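Local coordinates for protein beta-xylanase (Caldicellulosiruptor kristjanssonii, PDB 7NWN) that probably binds plant cell-wall polysaccharide through a family 9 carbohydrate-binding module belonging to a multimodular, heat-stable xylanase, at residues Q91-F102 with I161-A171. Residues are numbered along the deposited sequence; the frame is centred on the assembly and turned at random.
Sequences QDSVEIFLDENF and IMGFEFQVNEA. With CA (calcium ion), chain Q; CA (calcium ion), chain S.
Ile161 CG2 sits over the centre of one face of the Phe102 ring, a CH-pi contact 3.7 Å from the centroid. The Phe97 ring instead offers its edge: Glu165 O and Gln167 CB lie near its plane. Phe166 and Phe164 point to the other face of the sheet, where Phe166 takes Ile96 CG1 at its edge and Phe164 takes Leu98 CD1; strand 69-77 packs against this face. Strands 93-99 and 161-171 run antiparallel at 160°, neighbours in one sheet of the CBM9 beta-sandwich, hydrogen-bonded and non-hydrogen-bonded pairs taking turns from Ser93–Asn169 to Asp99–Gly163. With CG anti to the carbonyl carbon (chi1 -60°), the Asn169 amide spends both ND2 hydrogens in its plane, on Ser93 OG (3.0 Å) and on Glu95 OE2 (2.8 Å, 172°), met from above the carboxylate plane. Gln167 NE2 donates to Asn169 OD1 at 2.8 Å, and the three bonds together settle the amide's N and O ends. Glu95 also has His114 as polar partner and, through OE2, a salt bridge to Arg116. Shortened to an alanine, Asn169 would probably leave Glu95 OE2 and Ser93 OG without their amide donor and the Gln167 amide freer to turn. Asp92 OD1 accepts from Ala171 N (2.8 Å), and both Asp92 oxygens join Ala171 O, Asp78 and Val80 on a calcium ion, OD2 also bonding Asn82 N; Asp99, partnered by Arg104, binds a second calcium with Asp103, Asp111 and Asp112.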
loop_
_atom_site.group_PDB
_atom_site.type_symbol
_atom_site.label_atom_id
_atom_site.label_comp_id
_atom_site.label_asym_id
_atom_site.label_seq_id
_atom_site.Cartn_x
_atom_site.Cartn_y
_atom_site.Cartn_z
ATOM N N GLN A 91 2.144 16.220 -1.536
ATOM C CA GLN A 91 3.519 15.850 -1.205
ATOM C C GLN A 91 3.824 14.501 -1.855
ATOM O O GLN A 91 2.928 13.669 -2.048
ATOM C CB GLN A 91 3.676 15.754 0.313
ATOM C CG GLN A 91 3.062 16.922 1.084
ATOM C CD GLN A 91 2.984 16.656 2.570
ATOM O OE1 GLN A 91 3.255 15.556 3.041
ATOM N NE2 GLN A 91 2.598 17.666 3.351
ATOM N N ASP A 92 5.108 14.247 -2.092
ATOM C CA ASP A 92 5.498 12.942 -2.598
ATOM C C ASP A 92 5.153 11.901 -1.516
ATOM O O ASP A 92 5.642 12.012 -0.411
ATOM C CB ASP A 92 6.996 12.911 -2.854
ATOM C CG ASP A 92 7.396 13.547 -4.183
ATOM O OD1 ASP A 92 6.831 13.180 -5.227
ATOM O OD2 ASP A 92 8.260 14.403 -4.162
ATOM N N SER A 93 4.284 10.947 -1.844
ATOM C CA SER A 93 3.611 10.143 -0.839
ATOM C C SER A 93 3.037 8.923 -1.547
ATOM O O SER A 93 2.945 8.909 -2.780
ATOM C CB SER A 93 2.549 10.954 -0.087
ATOM O OG SER A 93 1.611 11.489 -0.983
ATOM N N VAL A 94 2.743 7.880 -0.769
ATOM C CA VAL A 94 2.018 6.748 -1.314
ATOM C C VAL A 94 0.688 6.621 -0.551
ATOM O O VAL A 94 0.607 7.007 0.594
ATOM C CB VAL A 94 2.822 5.427 -1.279
ATOM C CG1 VAL A 94 4.177 5.519 -1.972
ATOM C CG2 VAL A 94 2.945 4.876 0.104
ATOM N N GLU A 95 -0.352 6.087 -1.201
ATOM C CA GLU A 95 -1.641 5.914 -0.533
ATOM C C GLU A 95 -2.072 4.463 -0.727
ATOM O O GLU A 95 -1.801 3.858 -1.775
ATOM C CB GLU A 95 -2.688 6.774 -1.232
ATOM C CG GLU A 95 -2.399 8.270 -1.127
ATOM C CD GLU A 95 -3.456 9.189 -1.678
ATOM O OE1 GLU A 95 -4.540 8.697 -2.084
ATOM O OE2 GLU A 95 -3.206 10.402 -1.714
ATOM N N ILE A 96 -2.702 3.930 0.325
ATOM C CA ILE A 96 -3.143 2.541 0.378
ATOM C C ILE A 96 -4.629 2.600 0.721
ATOM O O ILE A 96 -4.999 3.282 1.656
ATOM C CB ILE A 96 -2.326 1.729 1.426
ATOM C CG1 ILE A 96 -0.849 1.653 0.983
ATOM C CG2 ILE A 96 -2.876 0.295 1.598
ATOM C CD1 ILE A 96 0.080 1.421 2.164
ATOM N N PHE A 97 -5.430 1.886 -0.060
ATOM C CA PHE A 97 -6.869 1.799 0.121
ATOM C C PHE A 97 -7.218 0.332 0.379
ATOM O O PHE A 97 -6.671 -0.531 -0.304
ATOM C CB PHE A 97 -7.533 2.212 -1.197
ATOM C CG PHE A 97 -7.158 3.570 -1.775
ATOM C CD1 PHE A 97 -5.945 3.763 -2.429
ATOM C CD2 PHE A 97 -8.051 4.640 -1.700
ATOM C CE1 PHE A 97 -5.642 4.981 -3.029
ATOM C CE2 PHE A 97 -7.765 5.867 -2.303
ATOM C CZ PHE A 97 -6.557 6.030 -2.965
ATOM N N LEU A 98 -8.130 0.076 1.331
ATOM C CA LEU A 98 -8.573 -1.285 1.615
ATOM C C LEU A 98 -10.095 -1.322 1.846
ATOM O O LEU A 98 -10.636 -0.509 2.606
ATOM C CB LEU A 98 -7.838 -1.800 2.857
ATOM C CG LEU A 98 -7.879 -3.321 3.071
ATOM C CD1 LEU A 98 -7.106 -4.063 1.986
ATOM C CD2 LEU A 98 -7.347 -3.662 4.472
ATOM N N ASP A 99 -10.764 -2.269 1.170
ATOM C CA ASP A 99 -12.168 -2.598 1.428
ATOM C C ASP A 99 -12.131 -3.993 2.057
ATOM O O ASP A 99 -12.052 -4.989 1.328
ATOM C CB ASP A 99 -12.948 -2.563 0.107
ATOM C CG ASP A 99 -14.395 -3.122 0.094
ATOM O OD1 ASP A 99 -14.999 -3.364 1.178
ATOM O OD2 ASP A 99 -14.879 -3.352 -1.033
ATOM N N GLU A 100 -12.069 -4.001 3.393
ATOM C CA GLU A 100 -11.704 -5.192 4.157
ATOM C C GLU A 100 -12.814 -6.242 4.061
ATOM O O GLU A 100 -12.513 -7.422 3.927
ATOM C CB GLU A 100 -11.443 -4.823 5.620
ATOM C CG GLU A 100 -10.734 -5.914 6.397
ATOM C CD GLU A 100 -10.429 -5.586 7.848
ATOM O OE1 GLU A 100 -10.680 -4.454 8.288
ATOM O OE2 GLU A 100 -9.915 -6.462 8.530
ATOM N N ASN A 101 -14.088 -5.817 4.102
ATOM C CA ASN A 101 -15.185 -6.783 4.002
ATOM C C ASN A 101 -15.497 -7.129 2.550
ATOM O O ASN A 101 -16.305 -8.001 2.315
ATOM C CB ASN A 101 -16.467 -6.319 4.706
ATOM C CG ASN A 101 -16.275 -6.011 6.180
ATOM O OD1 ASN A 101 -15.394 -6.548 6.857
ATOM N ND2 ASN A 101 -17.077 -5.100 6.698
ATOM N N PHE A 102 -14.877 -6.462 1.571
ATOM C CA PHE A 102 -15.182 -6.688 0.161
ATOM C C PHE A 102 -16.659 -6.415 -0.191
ATOM O O PHE A 102 -17.223 -7.093 -1.045
ATOM C CB PHE A 102 -14.762 -8.089 -0.266
ATOM C CG PHE A 102 -14.611 -8.271 -1.752
ATOM C CD1 PHE A 102 -13.903 -7.367 -2.523
ATOM C CD2 PHE A 102 -15.163 -9.375 -2.393
ATOM C CE1 PHE A 102 -13.768 -7.541 -3.898
ATOM C CE2 PHE A 102 -14.992 -9.566 -3.759
ATOM C CZ PHE A 102 -14.304 -8.646 -4.517
ATOM N N ILE A 161 -10.941 -12.459 0.212
ATOM C CA ILE A 161 -10.774 -11.453 -0.832
ATOM C C ILE A 161 -11.058 -10.100 -0.207
ATOM O O ILE A 161 -12.052 -9.959 0.518
ATOM C CB ILE A 161 -11.617 -11.699 -2.100
ATOM C CG1 ILE A 161 -11.260 -13.036 -2.746
ATOM C CG2 ILE A 161 -11.460 -10.567 -3.113
ATOM C CD1 ILE A 161 -12.189 -13.446 -3.862
ATOM N N MET A 162 -10.152 -9.135 -0.488
ATOM C CA MET A 162 -10.397 -7.748 -0.108
ATOM C C MET A 162 -10.285 -6.844 -1.341
ATOM O O MET A 162 -9.656 -7.203 -2.334
ATOM C CB MET A 162 -9.445 -7.286 0.999
ATOM C CG MET A 162 -9.667 -8.056 2.284
ATOM S SD MET A 162 -8.500 -7.682 3.634
ATOM C CE MET A 162 -7.006 -8.399 2.982
ATOM N N GLY A 163 -10.966 -5.692 -1.287
ATOM C CA GLY A 163 -10.668 -4.663 -2.267
ATOM C C GLY A 163 -9.399 -3.913 -1.832
ATOM O O GLY A 163 -9.185 -3.681 -0.638
ATOM N N PHE A 164 -8.590 -3.528 -2.817
ATOM C CA PHE A 164 -7.333 -2.856 -2.533
ATOM C C PHE A 164 -7.051 -1.875 -3.666
ATOM O O PHE A 164 -7.240 -2.224 -4.829
ATOM C CB PHE A 164 -6.241 -3.936 -2.438
ATOM C CG PHE A 164 -4.835 -3.423 -2.293
ATOM C CD1 PHE A 164 -4.361 -3.048 -1.041
ATOM C CD2 PHE A 164 -4.021 -3.288 -3.398
ATOM C CE1 PHE A 164 -3.079 -2.539 -0.921
ATOM C CE2 PHE A 164 -2.747 -2.741 -3.267
ATOM C CZ PHE A 164 -2.281 -2.404 -2.030
ATOM N N GLU A 165 -6.445 -0.728 -3.332
ATOM C CA GLU A 165 -5.819 0.144 -4.323
ATOM C C GLU A 165 -4.483 0.662 -3.749
ATOM O O GLU A 165 -4.327 0.738 -2.535
ATOM C CB GLU A 165 -6.796 1.276 -4.729
ATOM C CG GLU A 165 -6.242 2.371 -5.666
ATOM C CD GLU A 165 -5.728 1.953 -7.038
ATOM O OE1 GLU A 165 -5.086 0.863 -7.179
ATOM O OE2 GLU A 165 -5.953 2.717 -8.009
ATOM N N PHE A 166 -3.559 1.000 -4.660
ATOM C CA PHE A 166 -2.266 1.612 -4.406
ATOM C C PHE A 166 -2.126 2.839 -5.329
ATOM O O PHE A 166 -2.376 2.750 -6.529
ATOM C CB PHE A 166 -1.152 0.587 -4.662
ATOM C CG PHE A 166 0.232 1.126 -4.402
ATOM C CD1 PHE A 166 0.725 1.267 -3.108
ATOM C CD2 PHE A 166 1.012 1.563 -5.473
ATOM C CE1 PHE A 166 1.984 1.814 -2.899
ATOM C CE2 PHE A 166 2.265 2.114 -5.253
ATOM C CZ PHE A 166 2.739 2.238 -3.963
ATOM N N GLN A 167 -1.676 3.958 -4.761
ATOM C CA GLN A 167 -1.420 5.189 -5.502
ATOM C C GLN A 167 -0.104 5.848 -5.037
ATOM O O GLN A 167 0.210 5.877 -3.851
ATOM C CB GLN A 167 -2.549 6.186 -5.230
ATOM C CG GLN A 167 -2.497 7.400 -6.163
ATOM C CD GLN A 167 -3.743 8.235 -5.954
ATOM O OE1 GLN A 167 -4.881 7.794 -6.182
ATOM N NE2 GLN A 167 -3.530 9.449 -5.489
ATOM N N VAL A 168 0.621 6.437 -6.004
ATOM C CA VAL A 168 1.735 7.309 -5.694
ATOM C C VAL A 168 1.323 8.712 -6.116
ATOM O O VAL A 168 0.885 8.892 -7.243
ATOM C CB VAL A 168 2.961 6.870 -6.504
ATOM C CG1 VAL A 168 4.134 7.859 -6.413
ATOM C CG2 VAL A 168 3.379 5.449 -6.128
ATOM N N ASN A 169 1.537 9.678 -5.240
ATOM C CA ASN A 169 1.467 11.101 -5.566
ATOM C C ASN A 169 2.890 11.602 -5.838
ATOM O O ASN A 169 3.773 11.458 -4.979
ATOM C CB ASN A 169 0.919 11.849 -4.368
ATOM C CG ASN A 169 -0.479 11.346 -4.021
ATOM O OD1 ASN A 169 -1.316 11.143 -4.913
ATOM N ND2 ASN A 169 -0.758 11.190 -2.733
ATOM N N GLU A 170 3.096 12.151 -7.041
ATOM C CA GLU A 170 4.362 12.752 -7.395
ATOM C C GLU A 170 4.272 14.272 -7.370
ATOM O O GLU A 170 3.495 14.847 -8.140
ATOM C CB GLU A 170 4.851 12.416 -8.792
ATOM C CG GLU A 170 6.246 13.086 -8.904
ATOM C CD GLU A 170 6.659 13.292 -10.327
ATOM O OE1 GLU A 170 6.014 12.675 -11.241
ATOM O OE2 GLU A 170 7.604 14.050 -10.509
ATOM N N ALA A 171 5.090 14.885 -6.507
ATOM C CA ALA A 171 5.178 16.333 -6.386
ATOM C C ALA A 171 6.484 16.808 -7.010
ATOM O O ALA A 171 7.440 16.054 -7.003
ATOM C CB ALA A 171 5.110 16.788 -4.958
HETATM CA CA CA Q . 8.743 14.102 -6.671
HETATM CA CA CA S . -15.969 -2.217 2.722
HETATM O O HOH W 1 -13.251 -9.814 3.097
HETATM O O HOH W 2 9.431 14.813 -9.064
HETATM O O HOH W 3 -16.902 -1.010 0.730
#